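Side-chain contacts in HTH-type transcriptional regulator MmpR5 (Mycobacterium tuberculosis, PDB 4NB5), which binds promoter DNA directly, as a homodimer, to control expression of the MmpS2-MmpL2, MmpS4-MmpL4 and MmpS5-MmpL5 transport systems and of its own gene: residues S31-R34 with L35-R38; R50-S53 with E54-A57; R107-A110 with M111-Q115; R132-R135 with L136-R140. One frame throughout, in Å; residues are numbered along the deposited sequence.

How the contacts relate
All four contacts are local and in series. Contacts 1, 2 and 4 lie at helix starts; contact 3 lies within helix 99-124. Contacts 1 and 2 each use a hydroxyl N-cap, but only contact 2 adds a glutamate to complete a capping box. Contacts 3 and 4 each carry an Arg-Glu salt bridge one helical turn long. Their helices, 99-124 and 134-159, pack together; Leu114 O is 3.6 Å from Met139 CE. Each contact mixes buried residues (Ala36, Leu56, Leu114, Leu136) with more exposed ones (Thr33, Glu54, Glu113, Arg134). Contact 2 sits at the probable helix-turn-helix motif, about 45 Å from contact 4 between centres. Contacts 1, 3 and 4 touch the second subunit, and contact 3 the bound lipid.

Contact 1 (S31-R34 with L35-R38); sequences SLTR and LAGR
Thr33 caps the start of helix 34-45, and its hydroxyl faces Ala36. OG1 lies between the backbone N and the carbonyl carbon of Thr33 (chi1 66°). From there Thr33 OG1 accepts the N-H of Ala36 at 3.1 Å. The same oxygen, Thr33 OG1, presses on the methyl CB of Ala36, also at 3.1 Å. Asn70 OD1 is a second partner of this hydroxyl.

Arg34 and Arg38 are one turn apart and cross obliquely, aliphatic part against aliphatic part. Arg34 CG is 4.0 Å from Arg38 CD. Beyond this point both chains bend at chi3 and diverge. Their guanidinium planes are 42° apart, and Arg34 NH1 stays 6.8 Å from Arg38 NE. Each head has its own partner. Arg34 makes a salt bridge with Glu28, and Arg38 NH2 bonds to Leu60 O. In the backbone, Arg38 N donates to Arg34 O at 3.0 Å.

Ser31, with positive phi, is the C-prime residue of the Schellman motif that ends helix 16-28. The chain thus leaves one helix and is capped into the next within a few residues. Leu32 meets Leu32 of the second subunit. Ala36 packs on Phe27 of helix 16-28 and on Asn70 of helix 64-77.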
loop_
_atom_site.group_PDB
_atom_site.type_symbol
_atom_site.label_atom_id
_atom_site.label_comp_id
_atom_site.label_asym_id
_atom_site.label_seq_id
_atom_site.Cartn_x
_atom_site.Cartn_y
_atom_site.Cartn_z
ATOM N N SER B 31 18.057 4.648 10.953
ATOM C CA SER B 31 18.084 3.211 11.177
ATOM C C SER B 31 17.606 2.406 9.976
ATOM O O SER B 31 17.310 1.222 10.105
ATOM C CB SER B 31 17.261 2.845 12.418
ATOM O OG SER B 31 17.647 3.642 13.527
ATOM N N LEU B 32 17.541 3.039 8.806
ATOM C CA LEU B 32 17.314 2.298 7.574
ATOM C C LEU B 32 18.669 2.046 6.915
ATOM O O LEU B 32 19.681 2.585 7.356
ATOM C CB LEU B 32 16.375 3.075 6.648
ATOM C CG LEU B 32 14.963 3.315 7.196
ATOM C CD1 LEU B 32 14.136 4.109 6.195
ATOM C CD2 LEU B 32 14.280 1.994 7.542
ATOM N N THR B 33 18.705 1.223 5.873
ATOM C CA THR B 33 19.979 0.903 5.243
ATOM C C THR B 33 20.476 2.035 4.344
ATOM O O THR B 33 19.696 2.704 3.659
ATOM C CB THR B 33 19.902 -0.370 4.381
ATOM O OG1 THR B 33 19.041 -0.138 3.261
ATOM C CG2 THR B 33 19.383 -1.546 5.195
ATOM N N ARG B 34 21.787 2.225 4.347
ATOM C CA ARG B 34 22.427 3.213 3.496
ATOM C C ARG B 34 22.132 2.905 2.029
ATOM O O ARG B 34 21.848 3.806 1.240
ATOM C CB ARG B 34 23.940 3.221 3.758
ATOM C CG ARG B 34 24.707 4.288 3.009
ATOM C CD ARG B 34 26.175 4.344 3.430
ATOM N NE ARG B 34 26.317 4.855 4.794
ATOM C CZ ARG B 34 26.262 6.146 5.124
ATOM N NH1 ARG B 34 26.066 7.075 4.195
ATOM N NH2 ARG B 34 26.397 6.513 6.389
ATOM N N LEU B 35 22.179 1.629 1.663
ATOM C CA LEU B 35 21.989 1.255 0.262
ATOM C C LEU B 35 20.583 1.588 -0.235
ATOM O O LEU B 35 20.412 2.001 -1.383
ATOM C CB LEU B 35 22.322 -0.220 0.035
ATOM C CG LEU B 35 22.181 -0.729 -1.402
ATOM C CD1 LEU B 35 22.927 0.151 -2.399
ATOM C CD2 LEU B 35 22.699 -2.162 -1.465
ATOM N N ALA B 36 19.573 1.427 0.621
ATOM C CA ALA B 36 18.218 1.809 0.245
ATOM C C ALA B 36 18.137 3.299 -0.089
ATOM O O ALA B 36 17.504 3.682 -1.068
ATOM C CB ALA B 36 17.242 1.463 1.356
ATOM N N GLY B 37 18.761 4.132 0.739
ATOM C CA GLY B 37 18.798 5.561 0.492
ATOM C C GLY B 37 19.511 5.912 -0.805
ATOM O O GLY B 37 19.044 6.752 -1.574
ATOM N N ARG B 38 20.659 5.277 -1.034
ATOM C CA ARG B 38 21.430 5.522 -2.256
ATOM C C ARG B 38 20.659 5.073 -3.490
ATOM O O ARG B 38 20.655 5.761 -4.513
ATOM C CB ARG B 38 22.792 4.820 -2.182
ATOM C CG ARG B 38 23.718 5.396 -1.121
ATOM C CD ARG B 38 24.994 4.562 -0.978
ATOM N NE ARG B 38 25.816 4.636 -2.186
ATOM C CZ ARG B 38 26.364 3.594 -2.812
ATOM N NH1 ARG B 38 26.203 2.353 -2.365
ATOM N NH2 ARG B 38 27.088 3.805 -3.904
#

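Contact 2 (R50-S53 with E54-A57); sequences RQSS and EELA
Ser52 and Glu55 grip each other by two reciprocal hydrogen bonds, which form a capping box. Ser52 OG accepts from Glu55 N at 3.0 Å. In return, Ser52 N donates to Glu55 OE1 at 3.0 Å with an N-H...O angle of 168°. This donor reaches the carboxylate on its anti side, 30° out of the plane. Glu55 CG lies beside its own backbone N and the chain runs extended from there, which carries the carboxylate back past the serine. CG of Glu55 comes within 3.1 Å of Ser52 OG on the way. A capping box of this kind serves N-H groups at a helix start.

Water extends the polar set. Water 1 donates to Glu55 OE1 at 2.7 Å and to Arg50 O, so OE1 takes two bonds. Backbone bonds from Leu56 N to Ser52 O and from Ala57 N to Ser53 O start the helix.

The apolar contact is between Gln51 and Leu56. Leu56 CD2 lies 3.5 Å from Gln51 CB. A bend at chi2 (-89°) leads the Gln51 amide to two other partners. Its OE1 accepts from Trp42 NE1 and its NE2 donates to Pro48 O.

Strand 51-52 hands over directly to helix 53-59, at the start of the probable DNA-binding helix-turn-helix motif. Gln51 pairs through its backbone with Phe93 on strand 92-95. Leu56 packs on Leu39 and Trp42 of helix 34-45 and on Ile67 of helix 64-77.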
loop_
_atom_site.group_PDB
_atom_site.type_symbol
_atom_site.label_atom_id
_atom_site.label_comp_id
_atom_site.label_asym_id
_atom_site.label_seq_id
_atom_site.Cartn_x
_atom_site.Cartn_y
_atom_site.Cartn_z
ATOM N N ARG B 50 14.282 4.225 -16.096
ATOM C CA ARG B 50 14.274 2.802 -15.803
ATOM C C ARG B 50 15.695 2.226 -15.822
ATOM O O ARG B 50 16.490 2.530 -16.708
ATOM C CB ARG B 50 13.365 2.044 -16.775
ATOM C CG ARG B 50 14.039 1.593 -18.046
ATOM C CD ARG B 50 13.155 0.612 -18.786
ATOM N NE ARG B 50 13.856 -0.014 -19.899
ATOM C CZ ARG B 50 13.365 -1.013 -20.622
ATOM N NH1 ARG B 50 12.163 -1.506 -20.351
ATOM N NH2 ARG B 50 14.079 -1.521 -21.618
ATOM N N GLN B 51 15.996 1.398 -14.827
ATOM C CA GLN B 51 17.321 0.808 -14.664
ATOM C C GLN B 51 17.214 -0.688 -14.404
ATOM O O GLN B 51 16.364 -1.130 -13.624
ATOM C CB GLN B 51 18.038 1.448 -13.470
ATOM C CG GLN B 51 18.218 2.946 -13.572
ATOM C CD GLN B 51 19.504 3.327 -14.273
ATOM O OE1 GLN B 51 20.594 2.977 -13.818
ATOM N NE2 GLN B 51 19.387 4.043 -15.378
ATOM N N SER B 52 18.096 -1.469 -15.023
ATOM C CA SER B 52 18.150 -2.902 -14.754
ATOM C C SER B 52 18.845 -3.191 -13.433
ATOM O O SER B 52 19.619 -2.373 -12.927
ATOM C CB SER B 52 18.900 -3.622 -15.876
ATOM O OG SER B 52 20.296 -3.404 -15.760
ATOM N N SER B 53 18.582 -4.370 -12.878
ATOM C CA SER B 53 19.216 -4.792 -11.635
ATOM C C SER B 53 20.739 -4.717 -11.746
ATOM O O SER B 53 21.426 -4.263 -10.823
ATOM C CB SER B 53 18.793 -6.221 -11.282
ATOM O OG SER B 53 17.439 -6.263 -10.871
ATOM N N GLU B 54 21.259 -5.147 -12.891
ATOM C CA GLU B 54 22.697 -5.156 -13.131
ATOM C C GLU B 54 23.252 -3.733 -13.169
ATOM O O GLU B 54 24.301 -3.455 -12.583
ATOM C CB GLU B 54 23.005 -5.880 -14.447
ATOM C CG GLU B 54 22.663 -7.376 -14.444
ATOM C CD GLU B 54 21.166 -7.681 -14.366
ATOM O OE1 GLU B 54 20.809 -8.707 -13.746
ATOM O OE2 GLU B 54 20.346 -6.917 -14.930
ATOM N N GLU B 55 22.538 -2.840 -13.849
ATOM C CA GLU B 55 22.941 -1.441 -13.958
ATOM C C GLU B 55 22.996 -0.770 -12.590
ATOM O O GLU B 55 23.893 0.034 -12.314
ATOM C CB GLU B 55 21.973 -0.677 -14.861
ATOM C CG GLU B 55 22.161 -0.948 -16.343
ATOM C CD GLU B 55 21.123 -0.248 -17.205
ATOM O OE1 GLU B 55 20.008 0.026 -16.705
ATOM O OE2 GLU B 55 21.425 0.029 -18.384
ATOM N N LEU B 56 22.027 -1.101 -11.741
ATOM C CA LEU B 56 21.962 -0.537 -10.398
ATOM C C LEU B 56 23.119 -1.035 -9.547
ATOM O O LEU B 56 23.762 -0.262 -8.836
ATOM C CB LEU B 56 20.625 -0.890 -9.738
ATOM C CG LEU B 56 19.418 -0.240 -10.413
ATOM C CD1 LEU B 56 18.109 -0.798 -9.867
ATOM C CD2 LEU B 56 19.460 1.271 -10.249
ATOM N N ALA B 57 23.395 -2.334 -9.625
ATOM C CA ALA B 57 24.495 -2.908 -8.868
ATOM C C ALA B 57 25.813 -2.267 -9.287
ATOM O O ALA B 57 26.665 -1.997 -8.449
ATOM C CB ALA B 57 24.549 -4.408 -9.067
HETATM O O HOH W 1 18.662 1.713 -18.271
#

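Contact 3 (R107-A110 with M111-Q115); sequences RIRA and MAELQ. With 2JT (1,3-dihydroxypropan-2-yl octadecanoate), chain E.
Residues Arg107 to Gln115 form about two and a half turns of helix 99-124. Met111 N bonds to Arg107 O at 2.8 Å, and the same i to i+4 pattern continues through Leu114 N to Ala110 O at 3.0 Å.

Arg109 and Glu113 form a salt bridge along one flank. Arg109 NE is 2.9 Å from Glu113 OE1, with an N-H...O angle of 152°. The donor comes from above the carboxylate plane, and the two flat groups are 87° apart. Arg109 CG is anti to the backbone N (chi1 168°) and the chain is extended to NE, which brings NE abreast of the glutamate. The far nitrogens of Arg109 turn to the fourth subunit, where NH2 bonds to Ile75 O.

Arg107 and Met111 cross at about a right angle on another flank. Bends at chi2 and chi3 carry the Arg107 guanidinium forward along the helix. Its NH2 comes 3.5 Å from Met111 CG, but Met111 has two conformers and this detail, taken from one, is tentative.

Arg107 also belongs to the ligand site. It lines the pocket beside the glycerol part of the bound 1,3-dihydroxypropan-2-yl octadecanoate. Gly103 O and Glu104 OE1, earlier on the same helix, hydrogen-bond this lipid, as does Arg107 NH2 of the second subunit. Ala110 and Leu114 pack on Tyr26 of the second subunit. The stretch thus joins a long helix of the MarR-type fold to a lipid pocket at the dimer interface.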
loop_
_atom_site.group_PDB
_atom_site.type_symbol
_atom_site.label_atom_id
_atom_site.label_comp_id
_atom_site.label_asym_id
_atom_site.label_seq_id
_atom_site.Cartn_x
_atom_site.Cartn_y
_atom_site.Cartn_z
ATOM N N ARG B 107 1.951 5.552 3.916
ATOM C CA ARG B 107 1.937 6.013 5.305
ATOM C C ARG B 107 0.526 6.045 5.884
ATOM O O ARG B 107 0.334 5.747 7.069
ATOM C CB ARG B 107 2.573 7.393 5.443
ATOM C CG ARG B 107 4.073 7.340 5.575
ATOM C CD ARG B 107 4.578 8.222 6.705
ATOM N NE ARG B 107 3.805 8.084 7.942
ATOM C CZ ARG B 107 4.121 7.285 8.959
ATOM N NH1 ARG B 107 5.202 6.518 8.917
ATOM N NH2 ARG B 107 3.343 7.252 10.031
ATOM N N ILE B 108 -0.461 6.400 5.070
ATOM C CA ILE B 108 -1.854 6.347 5.512
ATOM C C ILE B 108 -2.196 4.928 5.947
ATOM O O ILE B 108 -2.799 4.720 7.001
ATOM C CB ILE B 108 -2.831 6.755 4.401
ATOM C CG1 ILE B 108 -2.675 8.238 4.073
ATOM C CG2 ILE B 108 -4.264 6.451 4.821
ATOM C CD1 ILE B 108 -3.554 8.694 2.926
ATOM N N ARG B 109 -1.801 3.950 5.137
ATOM C CA ARG B 109 -2.030 2.554 5.483
ATOM C C ARG B 109 -1.315 2.201 6.778
ATOM O O ARG B 109 -1.874 1.544 7.655
ATOM C CB ARG B 109 -1.548 1.620 4.379
ATOM C CG ARG B 109 -1.511 0.186 4.856
ATOM C CD ARG B 109 -1.489 -0.825 3.742
ATOM N NE ARG B 109 -1.658 -2.168 4.290
ATOM C CZ ARG B 109 -1.867 -3.261 3.564
ATOM N NH1 ARG B 109 -1.942 -3.188 2.239
ATOM N NH2 ARG B 109 -2.002 -4.432 4.171
ATOM N N ALA B 110 -0.062 2.620 6.884
ATOM C CA ALA B 110 0.728 2.351 8.077
ATOM C C ALA B 110 0.049 2.909 9.331
ATOM O O ALA B 110 0.029 2.264 10.389
ATOM C CB ALA B 110 2.129 2.938 7.917
ATOM N N MET B 111 -0.518 4.107 9.233
ATOM C CA MET B 111 -1.175 4.696 10.382
ATOM C C MET B 111 -2.447 3.919 10.728
ATOM O O MET B 111 -2.750 3.729 11.898
ATOM C CB MET B 111 -1.457 6.179 10.143
ATOM C CG MET B 111 -0.182 6.996 9.993
ATOM S SD MET B 111 -0.445 8.778 9.916
ATOM C CE MET B 111 -1.579 8.877 8.534
ATOM N N ALA B 112 -3.169 3.445 9.715
ATOM C CA ALA B 112 -4.356 2.627 9.958
ATOM C C ALA B 112 -3.992 1.342 10.694
ATOM O O ALA B 112 -4.700 0.911 11.597
ATOM C CB ALA B 112 -5.057 2.300 8.655
ATOM N N GLU B 113 -2.881 0.731 10.298
ATOM C CA GLU B 113 -2.420 -0.499 10.924
ATOM C C GLU B 113 -2.040 -0.247 12.379
ATOM O O GLU B 113 -2.316 -1.069 13.248
ATOM C CB GLU B 113 -1.234 -1.076 10.155
ATOM C CG GLU B 113 -1.606 -1.569 8.771
ATOM C CD GLU B 113 -0.420 -2.087 7.980
ATOM O OE1 GLU B 113 -0.647 -2.690 6.912
ATOM O OE2 GLU B 113 0.733 -1.892 8.420
ATOM N N LEU B 114 -1.409 0.895 12.636
ATOM C CA LEU B 114 -1.044 1.270 13.999
ATOM C C LEU B 114 -2.283 1.534 14.844
ATOM O O LEU B 114 -2.311 1.213 16.031
ATOM C CB LEU B 114 -0.150 2.510 13.993
ATOM C CG LEU B 114 1.324 2.248 13.702
ATOM C CD1 LEU B 114 2.068 3.562 13.513
ATOM C CD2 LEU B 114 1.951 1.436 14.826
ATOM N N GLN B 115 -3.317 2.101 14.230
ATOM C CA GLN B 115 -4.555 2.348 14.940
ATOM C C GLN B 115 -5.187 1.023 15.368
ATOM O O GLN B 115 -5.705 0.899 16.475
ATOM C CB GLN B 115 -5.518 3.157 14.067
ATOM C CG GLN B 115 -6.652 3.772 14.855
ATOM C CD GLN B 115 -7.723 4.396 13.983
ATOM O OE1 GLN B 115 -8.895 4.435 14.362
ATOM N NE2 GLN B 115 -7.329 4.893 12.817
HETATM C C10 2JT E . 11.421 7.502 4.064
HETATM C C13 2JT E . 12.209 7.374 8.014
HETATM C C15 2JT E . 11.516 9.523 9.065
HETATM C C17 2JT E . 11.815 10.211 11.412
HETATM C C20 2JT E . 14.470 12.902 12.096
HETATM C C21 2JT E . 13.929 14.161 12.626
HETATM C C22 2JT E . 14.529 15.374 11.894
HETATM C C24 2JT E . 16.619 16.390 11.102
HETATM O O01 2JT E . 8.959 6.971 5.922
HETATM C C02 2JT E . 8.942 7.430 4.815
HETATM O O03 2JT E . 8.329 6.603 3.938
HETATM C C04 2JT E . 7.365 6.817 3.168
HETATM C C05 2JT E . 6.485 7.913 3.691
HETATM O O06 2JT E . 6.465 8.972 2.821
HETATM C C07 2JT E . 6.799 5.339 3.280
HETATM O O08 2JT E . 5.796 5.242 2.631
HETATM C C09 2JT E . 10.054 8.316 4.155
HETATM C C11 2JT E . 12.300 7.719 5.309
HETATM C C12 2JT E . 11.495 7.376 6.641
HETATM C C14 2JT E . 11.354 8.007 9.091
HETATM C C16 2JT E . 10.954 10.204 10.221
HETATM C C18 2JT E . 13.060 10.922 11.214
HETATM C C19 2JT E . 13.614 11.659 12.456
HETATM C C23 2JT E . 15.936 15.667 12.172
HETATM C C25 2JT E . 18.109 16.224 11.397
#

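Contact 4 (R132-R135 with L136-R140); sequences RSRR and LREMR
Arg134 reaches forward one turn to Glu138. Arg134 NE and Glu138 OE2 form a salt bridge at 3.0 Å. The guanidinium and carboxylate planes are 70° apart, consistent with a single bond rather than a paired one. With chi1 at -173°, the Arg134 chain leaves the helix nearly straight and brings NE to Glu138 OE2. The aliphatic part takes part too, with Arg134 CG 3.7 Å from Glu138 OE2. The other oxygen, Glu138 OE1, receives a weak hydrogen bond from Asn98 N of the second subunit.

Arg135 turns the opposite way along the chain. It bends at chi3 (-72°) and folds back to the start of the helix, where Arg135 NH2 donates to Arg132 O at 3.0 Å. The donor lies in the carbonyl plane, on a lone pair. Arg132 O also accepts from water 2, which in turn accepts from Leu136 N at 3.0 Å. The water thus links the Arg132 carbonyl to an N-H of the first helical turn.

This helix start belongs to the dimer interface of the MarR-type fold. Arg135 NH1 and NH2 bond to Leu43 O and Cys46 O of the second subunit, and Leu136 packs on its Val45. Within the chain, Leu136 also meets Leu122 of helix 99-124.

Arg137 folds back over the first turn. One face of its guanidinium lies over Ser133 C and Arg134 CA, and NH1 is 3.3 Å from Ser133 CB. Arg137 NH1 donates to Pro130 O, which ties the loop before the helix to its first turns.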
loop_
_atom_site.group_PDB
_atom_site.type_symbol
_atom_site.label_atom_id
_atom_site.label_comp_id
_atom_site.label_asym_id
_atom_site.label_seq_id
_atom_site.Cartn_x
_atom_site.Cartn_y
_atom_site.Cartn_z
ATOM N N ARG B 132 -4.361 4.161 32.910
ATOM C CA ARG B 132 -3.242 3.423 32.330
ATOM C C ARG B 132 -3.356 3.378 30.810
ATOM O O ARG B 132 -2.348 3.249 30.109
ATOM C CB ARG B 132 -3.171 2.003 32.879
ATOM C CG ARG B 132 -1.883 1.282 32.536
ATOM C CD ARG B 132 -1.776 -0.077 33.204
ATOM N NE ARG B 132 -0.774 -0.917 32.550
ATOM C CZ ARG B 132 -0.655 -2.226 32.732
ATOM N NH1 ARG B 132 -1.460 -2.863 33.585
ATOM N NH2 ARG B 132 0.273 -2.901 32.070
ATOM N N SER B 133 -4.578 3.483 30.307
ATOM C CA SER B 133 -4.842 3.409 28.865
ATOM C C SER B 133 -4.805 4.764 28.155
ATOM O O SER B 133 -5.008 4.830 26.941
ATOM C CB SER B 133 -6.203 2.754 28.606
ATOM O OG SER B 133 -6.123 1.350 28.702
ATOM N N ARG B 134 -4.536 5.836 28.895
ATOM C CA ARG B 134 -4.507 7.168 28.312
ATOM C C ARG B 134 -3.550 7.274 27.118
ATOM O O ARG B 134 -3.893 7.871 26.104
ATOM C CB ARG B 134 -4.117 8.211 29.350
ATOM C CG ARG B 134 -4.225 9.632 28.840
ATOM C CD ARG B 134 -3.636 10.624 29.831
ATOM N NE ARG B 134 -3.714 12.001 29.346
ATOM C CZ ARG B 134 -3.152 13.046 29.948
ATOM N NH1 ARG B 134 -2.457 12.884 31.067
ATOM N NH2 ARG B 134 -3.282 14.258 29.426
ATOM N N ARG B 135 -2.350 6.720 27.248
ATOM C CA ARG B 135 -1.371 6.785 26.159
ATOM C C ARG B 135 -1.895 6.144 24.875
ATOM O O ARG B 135 -1.729 6.693 23.779
ATOM C CB ARG B 135 -0.068 6.099 26.572
ATOM C CG ARG B 135 0.719 6.830 27.650
ATOM C CD ARG B 135 1.646 5.859 28.368
ATOM N NE ARG B 135 0.886 4.949 29.227
ATOM C CZ ARG B 135 1.382 3.881 29.837
ATOM N NH1 ARG B 135 2.658 3.549 29.692
ATOM N NH2 ARG B 135 0.586 3.134 30.604
ATOM N N LEU B 136 -2.520 4.979 25.002
ATOM C CA LEU B 136 -3.062 4.289 23.838
ATOM C C LEU B 136 -4.230 5.051 23.230
ATOM O O LEU B 136 -4.378 5.085 22.006
ATOM C CB LEU B 136 -3.512 2.879 24.198
ATOM C CG LEU B 136 -2.400 1.840 24.335
ATOM C CD1 LEU B 136 -2.942 0.604 25.033
ATOM C CD2 LEU B 136 -1.800 1.462 22.991
ATOM N N ARG B 137 -5.079 5.635 24.074
ATOM C CA ARG B 137 -6.204 6.410 23.558
ATOM C C ARG B 137 -5.700 7.603 22.759
ATOM O O ARG B 137 -6.249 7.925 21.701
ATOM C CB ARG B 137 -7.135 6.881 24.678
ATOM C CG ARG B 137 -7.962 5.773 25.289
ATOM C CD ARG B 137 -9.117 6.323 26.144
ATOM N NE ARG B 137 -8.642 7.106 27.286
ATOM C CZ ARG B 137 -8.294 6.591 28.468
ATOM N NH1 ARG B 137 -8.364 5.288 28.687
ATOM N NH2 ARG B 137 -7.870 7.386 29.439
ATOM N N GLU B 138 -4.661 8.263 23.266
ATOM C CA GLU B 138 -4.060 9.405 22.584
ATOM C C GLU B 138 -3.461 8.991 21.238
ATOM O O GLU B 138 -3.624 9.691 20.235
ATOM C CB GLU B 138 -2.996 10.065 23.471
ATOM C CG GLU B 138 -3.569 10.812 24.681
ATOM C CD GLU B 138 -2.496 11.396 25.593
ATOM O OE1 GLU B 138 -1.304 11.052 25.430
ATOM O OE2 GLU B 138 -2.851 12.200 26.480
ATOM N N MET B 139 -2.770 7.855 21.227
ATOM C CA MET B 139 -2.214 7.277 20.002
ATOM C C MET B 139 -3.320 7.038 18.979
ATOM O O MET B 139 -3.253 7.497 17.832
ATOM C CB MET B 139 -1.561 5.943 20.338
ATOM C CG MET B 139 -1.042 5.144 19.155
ATOM S SD MET B 139 -0.361 3.568 19.713
ATOM C CE MET B 139 0.143 2.815 18.160
ATOM N N ARG B 140 -4.334 6.299 19.404
ATOM C CA ARG B 140 -5.471 5.959 18.542
ATOM C C ARG B 140 -6.116 7.204 17.938
ATOM O O ARG B 140 -6.351 7.272 16.716
ATOM C CB ARG B 140 -6.516 5.174 19.346
ATOM C CG ARG B 140 -7.754 4.769 18.546
ATOM C CD ARG B 140 -8.898 4.382 19.481
ATOM N NE ARG B 140 -9.229 5.466 20.407
ATOM C CZ ARG B 140 -9.963 5.326 21.510
ATOM N NH1 ARG B 140 -10.458 4.142 21.849
ATOM N NH2 ARG B 140 -10.200 6.375 22.286
HETATM O O HOH W 2 -1.850 3.300 27.426
#